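Local coordinates for putative isochorismatase (PDB 3UAO), which catalyses the hydrolysis of maleamate to maleate and ammonia, a step in the bacterial degradation of nicotinate (vitamin B3), at residues A[76-79]-A[80-84]; A[107-110]-A[111-114]; A[205-208]-A[209-213]. One frame throughout, in Å; residues are numbered along the deposited sequence.

Contact 1: A[76-79]-A[80-84]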
# COMPACT_ATOMS: atom_id res chain seq x y z
N THR A 76 -0.66 -31.73 4.77
CA THR A 76 -1.63 -32.34 3.87
C THR A 76 -2.20 -31.30 2.90
O THR A 76 -2.49 -31.61 1.74
CB THR A 76 -2.81 -33.02 4.63
OG1 THR A 76 -2.29 -33.88 5.64
CG2 THR A 76 -3.67 -33.85 3.69
N VAL A 77 -2.31 -30.06 3.37
CA VAL A 77 -2.80 -28.98 2.53
C VAL A 77 -1.80 -28.53 1.48
O VAL A 77 -2.16 -28.36 0.32
CB VAL A 77 -3.24 -27.79 3.36
CG1 VAL A 77 -3.68 -26.65 2.45
CG2 VAL A 77 -4.38 -28.22 4.26
N LEU A 78 -0.54 -28.35 1.91
CA LEU A 78 0.57 -28.01 1.05
C LEU A 78 0.76 -29.08 -0.07
O LEU A 78 0.84 -28.74 -1.26
CB LEU A 78 1.84 -27.86 1.90
CG LEU A 78 3.12 -27.48 1.16
CD1 LEU A 78 2.84 -26.19 0.41
CD2 LEU A 78 4.34 -27.34 2.07
N ALA A 79 0.80 -30.35 0.31
CA ALA A 79 0.87 -31.43 -0.68
C ALA A 79 -0.34 -31.34 -1.62
O ALA A 79 -0.18 -31.37 -2.85
CB ALA A 79 0.97 -32.82 0.00
N ALA A 80 -1.54 -31.19 -1.07
CA ALA A 80 -2.72 -31.11 -1.93
C ALA A 80 -2.66 -29.87 -2.84
O ALA A 80 -3.04 -29.93 -4.01
CB ALA A 80 -4.00 -31.13 -1.09
N ALA A 81 -2.17 -28.75 -2.30
CA ALA A 81 -1.92 -27.53 -3.10
C ALA A 81 -0.98 -27.85 -4.27
O ALA A 81 -1.23 -27.45 -5.39
CB ALA A 81 -1.33 -26.43 -2.24
N ARG A 82 0.09 -28.58 -3.97
CA ARG A 82 1.06 -28.99 -4.99
C ARG A 82 0.48 -29.98 -6.02
O ARG A 82 0.74 -29.84 -7.18
CB ARG A 82 2.31 -29.58 -4.33
CG ARG A 82 3.11 -28.54 -3.60
CD ARG A 82 4.04 -29.14 -2.61
NE ARG A 82 4.88 -28.11 -2.02
CZ ARG A 82 5.74 -28.27 -1.02
NH1 ARG A 82 5.90 -29.45 -0.40
NH2 ARG A 82 6.44 -27.22 -0.63
N GLU A 83 -0.33 -30.94 -5.59
CA GLU A 83 -1.03 -31.79 -6.55
C GLU A 83 -1.98 -30.98 -7.46
O GLU A 83 -2.12 -31.26 -8.65
CB GLU A 83 -1.81 -32.94 -5.87
CG GLU A 83 -2.47 -33.96 -6.88
CD GLU A 83 -3.25 -35.08 -6.18
OE1 GLU A 83 -2.62 -36.09 -5.80
OE2 GLU A 83 -4.49 -34.97 -6.03
N ARG A 84 -2.63 -29.96 -6.91
CA ARG A 84 -3.60 -29.23 -7.69
C ARG A 84 -3.02 -28.08 -8.51
O ARG A 84 -3.71 -27.49 -9.32
CB ARG A 84 -4.72 -28.77 -6.77
CG ARG A 84 -5.53 -29.95 -6.26
CD ARG A 84 -6.35 -29.58 -5.05
NE ARG A 84 -7.00 -30.74 -4.46
CZ ARG A 84 -8.07 -30.70 -3.66
NH1 ARG A 84 -8.63 -29.54 -3.33
NH2 ARG A 84 -8.58 -31.83 -3.18
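Four backbone hydrogen bonds tie 76-79 to 80-84 in the i to i+4 pattern of an alpha helix: A80 N to T76 O, A81 N to V77 O, R82 N to L78 O at 2.8 Å and E83 N to A79 O. The side-chain event lies between L78 and R82, one turn apart. L78 holds CG anti to its own N (chi1 -179°), which carries the isobutyl group under the arginine. Its CG sits 3.5 Å above the guanidinium plane, over the centre, and CD2 comes within 3.4 Å of R82 NH2. The arginine runs extended from CG to NE, and its CG passes 3.3 Å from L78 O. With the leucine against one face, NE and NH2 bond beyond the two segments: NE in a salt bridge with E134, NH2 in a hydrogen bond to A129 O, which together fix the rotation of the group. Around this pair, A80 and A81 rest their CB atoms near the carbonyls of the preceding turn. On its buried side helix 67-84 lies against the parallel sheet, with V77, L78 and A81 on L47 of strand 45-50 and L78 and A81 also on V88 of strand 87-93, while A80 meets L223 of helix 219-224.

Contact 2: A[107-110]-A[111-114]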
# COMPACT_ATOMS: atom_id res chain seq x y z
N ILE A 107 9.26 -3.23 19.24
CA ILE A 107 9.29 -2.61 20.56
C ILE A 107 8.28 -3.33 21.43
O ILE A 107 8.59 -3.73 22.56
CB ILE A 107 8.95 -1.10 20.51
CG1 ILE A 107 10.08 -0.30 19.84
CG2 ILE A 107 8.69 -0.58 21.91
CD1 ILE A 107 9.72 1.09 19.41
N LYS A 108 7.06 -3.49 20.91
CA LYS A 108 6.01 -4.23 21.63
C LYS A 108 6.41 -5.66 21.91
O LYS A 108 6.17 -6.15 23.00
CB LYS A 108 4.70 -4.28 20.83
CG LYS A 108 3.78 -3.10 20.95
CD LYS A 108 3.44 -2.73 22.39
CE LYS A 108 2.56 -3.76 23.10
NZ LYS A 108 2.11 -3.19 24.42
N VAL A 109 6.98 -6.34 20.93
CA VAL A 109 7.48 -7.72 21.11
C VAL A 109 8.96 -7.85 20.75
O VAL A 109 9.28 -8.23 19.65
CB VAL A 109 6.66 -8.72 20.30
CG1 VAL A 109 7.00 -10.19 20.75
CG2 VAL A 109 5.16 -8.40 20.43
N PRO A 110 9.88 -7.52 21.68
CA PRO A 110 11.33 -7.44 21.36
C PRO A 110 12.01 -8.68 20.74
O PRO A 110 13.02 -8.53 20.03
CB PRO A 110 11.98 -7.09 22.71
CG PRO A 110 10.89 -6.85 23.69
CD PRO A 110 9.56 -6.98 23.01
N GLY A 111 11.47 -9.87 20.96
CA GLY A 111 12.12 -11.06 20.44
C GLY A 111 11.99 -11.31 18.94
O GLY A 111 12.70 -12.14 18.37
N MET A 112 11.07 -10.60 18.30
CA MET A 112 10.91 -10.64 16.85
C MET A 112 12.10 -10.04 16.18
O MET A 112 12.35 -10.30 15.03
CB MET A 112 9.73 -9.80 16.41
CG MET A 112 8.40 -10.19 17.02
SD MET A 112 7.68 -11.64 16.26
CE MET A 112 8.22 -12.90 17.42
N LEU A 113 12.82 -9.21 16.90
CA LEU A 113 13.97 -8.52 16.37
C LEU A 113 15.13 -9.47 16.21
O LEU A 113 16.11 -9.10 15.61
CB LEU A 113 14.37 -7.40 17.34
CG LEU A 113 15.34 -6.36 16.83
CD1 LEU A 113 14.66 -5.61 15.69
CD2 LEU A 113 15.75 -5.44 17.98
N THR A 114 15.04 -10.66 16.79
CA THR A 114 16.10 -11.66 16.71
C THR A 114 15.86 -12.58 15.53
O THR A 114 16.71 -13.40 15.24
CB THR A 114 16.14 -12.52 17.97
OG1 THR A 114 15.04 -13.43 17.96
CG2 THR A 114 16.09 -11.64 19.24
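V109 and M112 meet through their side chains because of two torsion choices. The valine leaves helical backbone angles just after helix 105-108 and sets CG1 anti to its N. The methionine sends CG anti to its carbonyl carbon (chi1 -58°), back toward the preceding residues, and then bends at chi2 and chi3. As a result M112 CG lies 4.0 Å from V109 CG1 and 3.4 Å from V109 O, so one methylene touches both a methyl group and the carbonyl. The two bends fold the chain so that the terminal methyl does not run off from the valine.

The backbone closes the same turn. M112 N donates to V109 O over 3.3 Å in a fairly straight bond (164° at the hydrogen), and L113 N donates to P110 O over 3.2 Å. This second donor stands well above the carbonyl plane instead of on a lone pair. L113 CB is close to the same oxygen, 3.2 Å from P110 O. One step on, G111 O accepts twice, from T114 N and from T114 OG1, the hydroxyl bond being the shorter at 2.7 Å. The threonine side chain thus folds back onto its own turn and doubles the hold on that carbonyl.

Outside the turn, M112 packs on F62, Y95 and F105, and L113 on Y95 and D99. V109 and P110 face the second subunit, where they meet F35 and G34, and K108 NZ bonds to three carbonyl oxygens of that chain, those of A37, R210 and A214. Successive i to i+3 bonds are the mark of a 3-10 helix; here P110 is its first residue, and it opens the long connection between helix 105-108 and strand 135-139.

Contact 3: A[205-208]-A[209-213]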
# COMPACT_ATOMS: atom_id res chain seq x y z
N ASN A 205 -10.17 -15.22 17.91
CA ASN A 205 -9.82 -14.62 16.66
C ASN A 205 -10.43 -15.40 15.52
O ASN A 205 -10.80 -14.84 14.50
CB ASN A 205 -8.31 -14.47 16.56
CG ASN A 205 -7.81 -13.26 17.31
OD1 ASN A 205 -7.50 -12.26 16.69
ND2 ASN A 205 -7.75 -13.32 18.63
N LEU A 206 -10.62 -16.70 15.72
CA LEU A 206 -11.41 -17.47 14.78
C LEU A 206 -12.81 -16.94 14.76
O LEU A 206 -13.38 -16.78 13.69
CB LEU A 206 -11.41 -18.95 15.11
CG LEU A 206 -10.05 -19.64 14.88
CD1 LEU A 206 -9.99 -20.96 15.58
CD2 LEU A 206 -9.78 -19.79 13.38
N PHE A 207 -13.38 -16.68 15.93
CA PHE A 207 -14.74 -16.15 16.01
C PHE A 207 -14.82 -14.88 15.19
O PHE A 207 -15.59 -14.79 14.25
CB PHE A 207 -15.17 -15.90 17.45
CG PHE A 207 -16.53 -15.27 17.57
CD1 PHE A 207 -17.67 -16.05 17.55
CD2 PHE A 207 -16.68 -13.89 17.64
CE1 PHE A 207 -18.92 -15.46 17.62
CE2 PHE A 207 -17.92 -13.33 17.70
CZ PHE A 207 -19.04 -14.11 17.69
N ASP A 208 -13.97 -13.90 15.52
CA ASP A 208 -13.95 -12.64 14.78
C ASP A 208 -13.92 -12.91 13.27
O ASP A 208 -14.74 -12.38 12.50
CB ASP A 208 -12.70 -11.84 15.14
CG ASP A 208 -12.74 -11.26 16.53
OD1 ASP A 208 -13.81 -11.36 17.17
OD2 ASP A 208 -11.67 -10.68 16.94
N MET A 209 -12.97 -13.75 12.87
CA MET A 209 -12.73 -14.02 11.46
C MET A 209 -13.93 -14.65 10.77
O MET A 209 -14.38 -14.17 9.72
CB MET A 209 -11.47 -14.85 11.30
CG MET A 209 -10.20 -13.99 11.45
SD MET A 209 -8.78 -14.93 10.94
CE MET A 209 -8.31 -15.84 12.43
N ARG A 210 -14.48 -15.70 11.36
CA ARG A 210 -15.75 -16.28 10.90
C ARG A 210 -16.87 -15.24 10.77
O ARG A 210 -17.72 -15.33 9.91
CB ARG A 210 -16.20 -17.31 11.91
CG ARG A 210 -17.23 -18.33 11.46
CD ARG A 210 -17.44 -19.40 12.57
NE ARG A 210 -17.91 -18.89 13.89
CZ ARG A 210 -19.20 -18.68 14.26
NH1 ARG A 210 -20.22 -18.88 13.41
NH2 ARG A 210 -19.47 -18.25 15.49
N GLN A 211 -16.89 -14.23 11.63
CA GLN A 211 -18.04 -13.36 11.71
C GLN A 211 -17.95 -12.31 10.65
O GLN A 211 -18.96 -11.84 10.18
CB GLN A 211 -18.12 -12.75 13.07
CG GLN A 211 -19.47 -12.66 13.70
CD GLN A 211 -20.26 -13.95 13.81
OE1 GLN A 211 -19.78 -14.97 14.30
NE2 GLN A 211 -21.52 -13.90 13.37
N LYS A 212 -16.74 -12.00 10.21
CA LYS A 212 -16.46 -10.76 9.49
C LYS A 212 -15.55 -10.85 8.24
O LYS A 212 -15.62 -10.00 7.36
CB LYS A 212 -15.80 -9.80 10.48
CG LYS A 212 -16.71 -9.27 11.62
CD LYS A 212 -15.85 -8.63 12.72
CE LYS A 212 -16.67 -8.10 13.89
NZ LYS A 212 -15.83 -7.45 14.93
N TYR A 213 -14.68 -11.84 8.16
CA TYR A 213 -13.51 -11.73 7.31
C TYR A 213 -13.18 -12.91 6.42
O TYR A 213 -12.38 -12.76 5.49
CB TYR A 213 -12.28 -11.49 8.16
CG TYR A 213 -12.33 -10.27 9.03
CD1 TYR A 213 -12.77 -9.06 8.53
CD2 TYR A 213 -11.91 -10.32 10.33
CE1 TYR A 213 -12.83 -7.95 9.32
CE2 TYR A 213 -11.95 -9.20 11.12
CZ TYR A 213 -12.39 -8.02 10.62
OH TYR A 213 -12.43 -6.86 11.41
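F207, R210 and Q211 gather at one corner of helix 199-212. Q211 OE1 lies over one face of the F207 ring, 3.5 Å from CE1, with amide and ring planes 28° apart. R210 NH2 approaches the same side of the phenyl group obliquely, 3.5 Å from CD1, its guanidinium plane turned 69° from the ring. The amide oxygen also sits 3.5 Å above the guanidinium plane, toward its rim. F207 reaches these neighbours by setting CG anti to its N (chi1 176°), and R210 and Q211 bend back at chi3 and chi2 respectively.

Behind them, M209 and R210 donate straight alpha-helical bonds to N205 O and L206 O, whereas Q211 N is shared between F207 O and D208 O, both at 3.0 Å. M209 folds its chain past N205 O, and its CE rests 4.3 Å from L206 CD2; both side chains also pack on V189 of strand 186-195. Y30 meets F207 edge-to-face and also touches Q211.

R174 bridges to D208 OD2 and bonds N205 OD1, while N205 ND2 bonds P201 O. D208 OD2 accepts from N205 ND2 of the second subunit, and N205 ND2 donates to D208 OD2 of that subunit. The buried carboxylate is therefore compensated by R174 and by an amide of another chain, which would tend to keep it ionised, and the reciprocal bonds place this helix in the interface with the second subunit.

In the fold
All three contacts are local and none touches another within the chain. Contact 3 is the most buried, contacts 1 and 2 partly so. Contacts 1 and 3 belong to helices that pack on the parallel sheet, through strands 45-50 and 87-93 and through 186-195 respectively, whereas contact 2 runs from the end of helix 105-108 into the following connection, across the chain's centre from contact 1. The chemistry follows: an arginine laid on a leucine in contact 1, 3-10 turns in contact 2, and a carboxylate bridged within the chain and hydrogen-bonded to an amide of the second subunit in contact 3. Contacts 2 and 3 both touch that subunit, K108 reaching R210 O there.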